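PDB 2V57: TetR family transcriptional repressor LfrR from Mycobacterium smegmatis, which represses transcription of the lfrRA operon, which encodes an efflux pump and its regulator, by binding directly to the promoter region upstream of lfrR. Local coordinates for residues 90-95 and 150-155; 161-166 and 170-175. All coordinates share one frame; numbering follows the deposited sequence.

How the interactions relate
The two contacts follow one another along the chain, neither enclosing nor crossing the other. After the N-terminal DNA-binding helices, helix 85-97 supplies the first half of interaction 1, and the chain makes an excursion of 54 residues, about half of them helical, before helix 147-164 returns to close it. The same helix then runs on to its C-terminal end, where interaction 2 closes a tight turn onto helix 169-182. Helix 147-164 is thus shared, and the circuit is completed by R90, whose NH2 forms a salt bridge of 2.6 Å with OD1 of D174. Three helices of the ligand-binding domain are tied together, and both contacts also touch the second subunit.

Interaction 1 of 2, residues 90-95 and 150-155; sequences RRVVES and RVFWAL
Helices 85-97 and 147-164 approach without close backbone contact, their nearest CA atoms, those of V93 and F152, standing 9.0 Å apart. This is helix packing inside the all-helical regulatory domain of a TetR-family repressor, and it illustrates how one aromatic side chain can bridge a gap between two backbones. F152 does the bridging. Its CG lies anti to the backbone N (chi1 179°), and the ring is carried out from its helix until the CE1 and CZ end meets two neighbouring valines. CG2 of V93, the branch beside its backbone N, lies 4.1 Å from F152 CE1, the two side chains crossing at a slant. V92 adds a looser touch through CG1, which lies 4.4 Å from F152 CZ, so that consecutive residues of one helix receive the far end of a single ring. Within its own helix, CD2 of F152 lies 4.0 Å above the plane of the W153 indole, offset toward its five-membered ring. The contact is small, about 95 Å², and wholly apolar, with V92, V93 and F152 buried. I129 and L133 of helix 128-134 also pack on F152, so two other helices meet its ring. Other faces of helix 147-164 pack on the second subunit, through V151, A154 and L155. Within helix 85-97 the hydroxyl of S95 turns back, OG donating a 2.7 Å hydrogen bond to O of V92.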
loop_
_atom_site.group_PDB
_atom_site.type_symbol
_atom_site.label_atom_id
_atom_site.label_comp_id
_atom_site.label_asym_id
_atom_site.label_seq_id
_atom_site.Cartn_x
_atom_site.Cartn_y
_atom_site.Cartn_z
ATOM N N ARG B 90 -18.303 4.385 11.146
ATOM C CA ARG B 90 -17.545 3.509 12.032
ATOM C C ARG B 90 -17.780 2.027 11.708
ATOM O O ARG B 90 -16.825 1.244 11.652
ATOM C CB ARG B 90 -17.860 3.784 13.500
ATOM C CG ARG B 90 -17.178 2.802 14.443
ATOM C CD ARG B 90 -17.388 3.191 15.905
ATOM N NE ARG B 90 -16.583 4.361 16.229
ATOM C CZ ARG B 90 -15.416 4.302 16.861
ATOM N NH1 ARG B 90 -14.937 3.131 17.257
ATOM N NH2 ARG B 90 -14.737 5.415 17.097
ATOM N N ARG B 91 -19.031 1.641 11.477
ATOM C CA ARG B 91 -19.328 0.257 11.102
ATOM C C ARG B 91 -18.610 -0.139 9.804
ATOM O O ARG B 91 -18.098 -1.254 9.680
ATOM C CB ARG B 91 -20.833 0.046 10.961
ATOM C CG ARG B 91 -21.601 0.130 12.271
ATOM C CD ARG B 91 -22.977 -0.486 12.149
ATOM N NE ARG B 91 -23.778 0.129 11.094
ATOM C CZ ARG B 91 -24.501 1.234 11.263
ATOM N NH1 ARG B 91 -24.510 1.840 12.443
ATOM N NH2 ARG B 91 -25.222 1.739 10.263
ATOM N N VAL B 92 -18.565 0.780 8.846
ATOM C CA VAL B 92 -17.879 0.518 7.584
ATOM C C VAL B 92 -16.388 0.302 7.792
ATOM O O VAL B 92 -15.812 -0.652 7.253
ATOM C CB VAL B 92 -18.130 1.641 6.562
ATOM C CG1 VAL B 92 -17.141 1.551 5.401
ATOM C CG2 VAL B 92 -19.586 1.566 6.069
ATOM N N VAL B 93 -15.764 1.187 8.568
ATOM C CA VAL B 93 -14.357 1.035 8.920
ATOM C C VAL B 93 -14.093 -0.322 9.584
ATOM O O VAL B 93 -13.165 -1.043 9.204
ATOM C CB VAL B 93 -13.870 2.173 9.856
ATOM C CG1 VAL B 93 -12.456 1.871 10.366
ATOM C CG2 VAL B 93 -13.899 3.539 9.121
ATOM N N GLU B 94 -14.908 -0.666 10.578
ATOM C CA GLU B 94 -14.753 -1.956 11.252
ATOM C C GLU B 94 -14.858 -3.112 10.278
ATOM O O GLU B 94 -14.045 -4.036 10.308
ATOM C CB GLU B 94 -15.804 -2.115 12.359
ATOM C CG GLU B 94 -15.560 -1.205 13.538
ATOM C CD GLU B 94 -16.758 -1.104 14.457
ATOM O OE1 GLU B 94 -17.873 -1.477 14.040
ATOM O OE2 GLU B 94 -16.587 -0.641 15.603
ATOM N N SER B 95 -15.870 -3.050 9.417
ATOM C CA SER B 95 -16.132 -4.108 8.452
ATOM C C SER B 95 -14.904 -4.384 7.589
ATOM O O SER B 95 -14.575 -5.542 7.341
ATOM C CB SER B 95 -17.357 -3.774 7.582
ATOM O OG SER B 95 -17.050 -2.887 6.501
ATOM N N ARG B 150 -8.662 6.746 -2.244
ATOM C CA ARG B 150 -7.271 6.380 -1.981
ATOM C C ARG B 150 -6.808 6.639 -0.560
ATOM O O ARG B 150 -6.050 5.851 -0.007
ATOM C CB ARG B 150 -6.345 7.089 -2.949
ATOM C CG ARG B 150 -6.316 6.396 -4.276
ATOM C CD ARG B 150 -6.137 7.364 -5.398
ATOM N NE ARG B 150 -5.986 6.611 -6.628
ATOM C CZ ARG B 150 -6.001 7.145 -7.831
ATOM N NH1 ARG B 150 -6.181 8.450 -7.967
ATOM N NH2 ARG B 150 -5.854 6.359 -8.897
ATOM N N VAL B 151 -7.247 7.746 0.023
ATOM C CA VAL B 151 -6.925 8.034 1.404
ATOM C C VAL B 151 -7.605 7.015 2.324
ATOM O O VAL B 151 -6.992 6.526 3.248
ATOM C CB VAL B 151 -7.285 9.486 1.789
ATOM C CG1 VAL B 151 -7.160 9.703 3.303
ATOM C CG2 VAL B 151 -6.373 10.468 1.030
ATOM N N PHE B 152 -8.860 6.681 2.049
ATOM C CA PHE B 152 -9.548 5.713 2.880
ATOM C C PHE B 152 -8.765 4.419 2.931
ATOM O O PHE B 152 -8.484 3.895 4.000
ATOM C CB PHE B 152 -10.965 5.410 2.372
ATOM C CG PHE B 152 -11.670 4.395 3.222
ATOM C CD1 PHE B 152 -12.390 4.785 4.351
ATOM C CD2 PHE B 152 -11.555 3.036 2.934
ATOM C CE1 PHE B 152 -13.020 3.831 5.145
ATOM C CE2 PHE B 152 -12.176 2.086 3.730
ATOM C CZ PHE B 152 -12.917 2.489 4.830
ATOM N N TRP B 153 -8.374 3.916 1.771
ATOM C CA TRP B 153 -7.674 2.640 1.722
ATOM C C TRP B 153 -6.255 2.739 2.270
ATOM O O TRP B 153 -5.748 1.788 2.848
ATOM C CB TRP B 153 -7.717 2.063 0.299
ATOM C CG TRP B 153 -8.996 1.347 0.120
ATOM C CD1 TRP B 153 -10.013 1.678 -0.712
ATOM C CD2 TRP B 153 -9.444 0.207 0.879
ATOM N NE1 TRP B 153 -11.048 0.795 -0.553
ATOM C CE2 TRP B 153 -10.720 -0.124 0.408
ATOM C CE3 TRP B 153 -8.865 -0.582 1.878
ATOM C CZ2 TRP B 153 -11.455 -1.209 0.918
ATOM C CZ3 TRP B 153 -9.584 -1.657 2.386
ATOM C CH2 TRP B 153 -10.871 -1.963 1.895
ATOM N N ALA B 154 -5.609 3.895 2.110
ATOM C CA ALA B 154 -4.279 4.044 2.689
ATOM C C ALA B 154 -4.348 4.017 4.217
ATOM O O ALA B 154 -3.507 3.398 4.880
ATOM C CB ALA B 154 -3.585 5.302 2.176
ATOM N N LEU B 155 -5.367 4.672 4.772
ATOM C CA LEU B 155 -5.543 4.694 6.202
ATOM C C LEU B 155 -5.921 3.298 6.695
ATOM O O LEU B 155 -5.487 2.892 7.759
ATOM C CB LEU B 155 -6.597 5.718 6.632
ATOM C CG LEU B 155 -6.277 7.210 6.529
ATOM C CD1 LEU B 155 -7.505 8.057 6.894
ATOM C CD2 LEU B 155 -5.127 7.564 7.436
#

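Interaction 2 of 2, residues 161-166 and 170-175; sequences EAAKDG and HQIVDA
A single methyl group carries almost the whole of this contact: CD1 of I172 reaches across to two consecutive alanines, A162 and A163, at the end of helix 147-164. The setting is a roughly antiparallel alpha-alpha hairpin joining the last two long helices of the TetR-type regulatory domain. It shows how small residues let two helices come close, the CA atoms of A162 and I172 being 7.3 Å apart. CG1 of I172 lies anti to its carbonyl carbon, and a nearly straight chi2 (171°) extends CD1 toward the alanines. There CD1 of I172 sits 3.6 Å from CB of A163 and 4.1 Å from CB of A162, the latter pointing toward the opposing helix. Of the three, A162 and I172 are buried, whereas A163 is exposed at the margin. M167 in the connecting loop packs on both A162 and I172, and L97 of helix 85-97 also touches I172. Beyond the helix, D165 forms a salt bridge to R150 of the second subunit, which places this corner at the dimer interface. The turn itself begins with a Schellman motif: G166, with a positive phi of 85°, is its C-prime residue, M167 N bonds to A162 O, and G166 N reaches O of A163 at 3.2 Å.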
loop_
_atom_site.group_PDB
_atom_site.type_symbol
_atom_site.label_atom_id
_atom_site.label_comp_id
_atom_site.label_asym_id
_atom_site.label_seq_id
_atom_site.Cartn_x
_atom_site.Cartn_y
_atom_site.Cartn_z
ATOM N N GLU B 161 -1.421 -2.487 9.519
ATOM C CA GLU B 161 -0.036 -2.475 9.983
ATOM C C GLU B 161 0.013 -2.290 11.486
ATOM O O GLU B 161 0.756 -2.986 12.183
ATOM C CB GLU B 161 0.764 -1.357 9.311
ATOM C CG GLU B 161 0.694 -1.344 7.799
ATOM C CD GLU B 161 1.794 -2.141 7.153
ATOM O OE1 GLU B 161 2.124 -3.228 7.674
ATOM O OE2 GLU B 161 2.333 -1.673 6.122
ATOM N N ALA B 162 -0.765 -1.334 11.987
ATOM C CA ALA B 162 -0.814 -1.066 13.418
ATOM C C ALA B 162 -1.268 -2.313 14.173
ATOM O O ALA B 162 -0.802 -2.587 15.283
ATOM C CB ALA B 162 -1.745 0.102 13.713
ATOM N N ALA B 163 -2.160 -3.068 13.547
ATOM C CA ALA B 163 -2.721 -4.279 14.141
ATOM C C ALA B 163 -1.695 -5.404 14.225
ATOM O O ALA B 163 -1.690 -6.169 15.181
ATOM C CB ALA B 163 -3.915 -4.731 13.368
ATOM N N LYS B 164 -0.843 -5.522 13.213
ATOM C CA LYS B 164 0.265 -6.465 13.288
ATOM C C LYS B 164 1.230 -6.036 14.397
ATOM O O LYS B 164 1.920 -6.870 14.988
ATOM C CB LYS B 164 0.996 -6.572 11.943
ATOM C CG LYS B 164 0.109 -6.958 10.773
ATOM C CD LYS B 164 0.886 -7.022 9.457
ATOM C CE LYS B 164 1.299 -8.450 9.124
ATOM N NZ LYS B 164 1.673 -8.611 7.689
ATOM N N ASP B 165 1.263 -4.736 14.687
ATOM C CA ASP B 165 2.125 -4.203 15.740
ATOM C C ASP B 165 1.465 -4.168 17.121
ATOM O O ASP B 165 1.938 -3.476 18.023
ATOM C CB ASP B 165 2.625 -2.802 15.381
ATOM C CG ASP B 165 3.828 -2.829 14.467
ATOM O OD1 ASP B 165 4.456 -3.901 14.331
ATOM O OD2 ASP B 165 4.150 -1.775 13.884
ATOM N N GLY B 166 0.367 -4.896 17.282
ATOM C CA GLY B 166 -0.233 -5.059 18.593
ATOM C C GLY B 166 -1.197 -3.975 19.040
ATOM O O GLY B 166 -1.613 -3.960 20.199
ATOM N N HIS B 170 -10.195 -1.654 18.755
ATOM C CA HIS B 170 -11.027 -0.489 19.047
ATOM C C HIS B 170 -10.268 0.820 18.866
ATOM O O HIS B 170 -10.838 1.812 18.404
ATOM C CB HIS B 170 -11.605 -0.564 20.463
ATOM C CG HIS B 170 -12.578 0.532 20.774
ATOM N ND1 HIS B 170 -12.200 1.718 21.365
ATOM C CD2 HIS B 170 -13.916 0.621 20.576
ATOM C CE1 HIS B 170 -13.261 2.492 21.516
ATOM N NE2 HIS B 170 -14.316 1.850 21.046
ATOM N N GLN B 171 -8.989 0.807 19.234
ATOM C CA GLN B 171 -8.119 1.977 19.159
ATOM C C GLN B 171 -7.753 2.334 17.715
ATOM O O GLN B 171 -7.662 3.504 17.366
ATOM C CB GLN B 171 -6.849 1.715 19.967
ATOM C CG GLN B 171 -6.123 2.945 20.464
ATOM C CD GLN B 171 -4.845 2.576 21.191
ATOM O OE1 GLN B 171 -4.521 1.396 21.328
ATOM N NE2 GLN B 171 -4.110 3.581 21.651
ATOM N N ILE B 172 -7.530 1.319 16.885
ATOM C CA ILE B 172 -7.294 1.528 15.470
ATOM C C ILE B 172 -8.523 2.152 14.808
ATOM O O ILE B 172 -8.408 3.054 13.976
ATOM C CB ILE B 172 -6.921 0.199 14.760
ATOM C CG1 ILE B 172 -5.589 -0.321 15.313
ATOM C CG2 ILE B 172 -6.841 0.391 13.239
ATOM C CD1 ILE B 172 -5.228 -1.719 14.850
ATOM N N VAL B 173 -9.703 1.672 15.177
ATOM C CA VAL B 173 -10.926 2.219 14.600
ATOM C C VAL B 173 -11.079 3.694 14.990
ATOM O O VAL B 173 -11.320 4.547 14.133
ATOM C CB VAL B 173 -12.151 1.381 14.974
ATOM C CG1 VAL B 173 -13.439 2.052 14.505
ATOM C CG2 VAL B 173 -12.026 -0.012 14.372
ATOM N N ASP B 174 -10.888 4.004 16.267
ATOM C CA ASP B 174 -10.907 5.399 16.715
ATOM C C ASP B 174 -9.911 6.282 15.945
ATOM O O ASP B 174 -10.226 7.410 15.591
ATOM C CB ASP B 174 -10.588 5.508 18.206
ATOM C CG ASP B 174 -11.697 4.965 19.094
ATOM O OD1 ASP B 174 -12.773 4.573 18.579
ATOM O OD2 ASP B 174 -11.478 4.928 20.319
ATOM N N ALA B 175 -8.695 5.778 15.734
ATOM C CA ALA B 175 -7.658 6.556 15.061
ATOM C C ALA B 175 -8.000 6.772 13.596
ATOM O O ALA B 175 -7.856 7.878 13.070
ATOM C CB ALA B 175 -6.288 5.882 15.202
#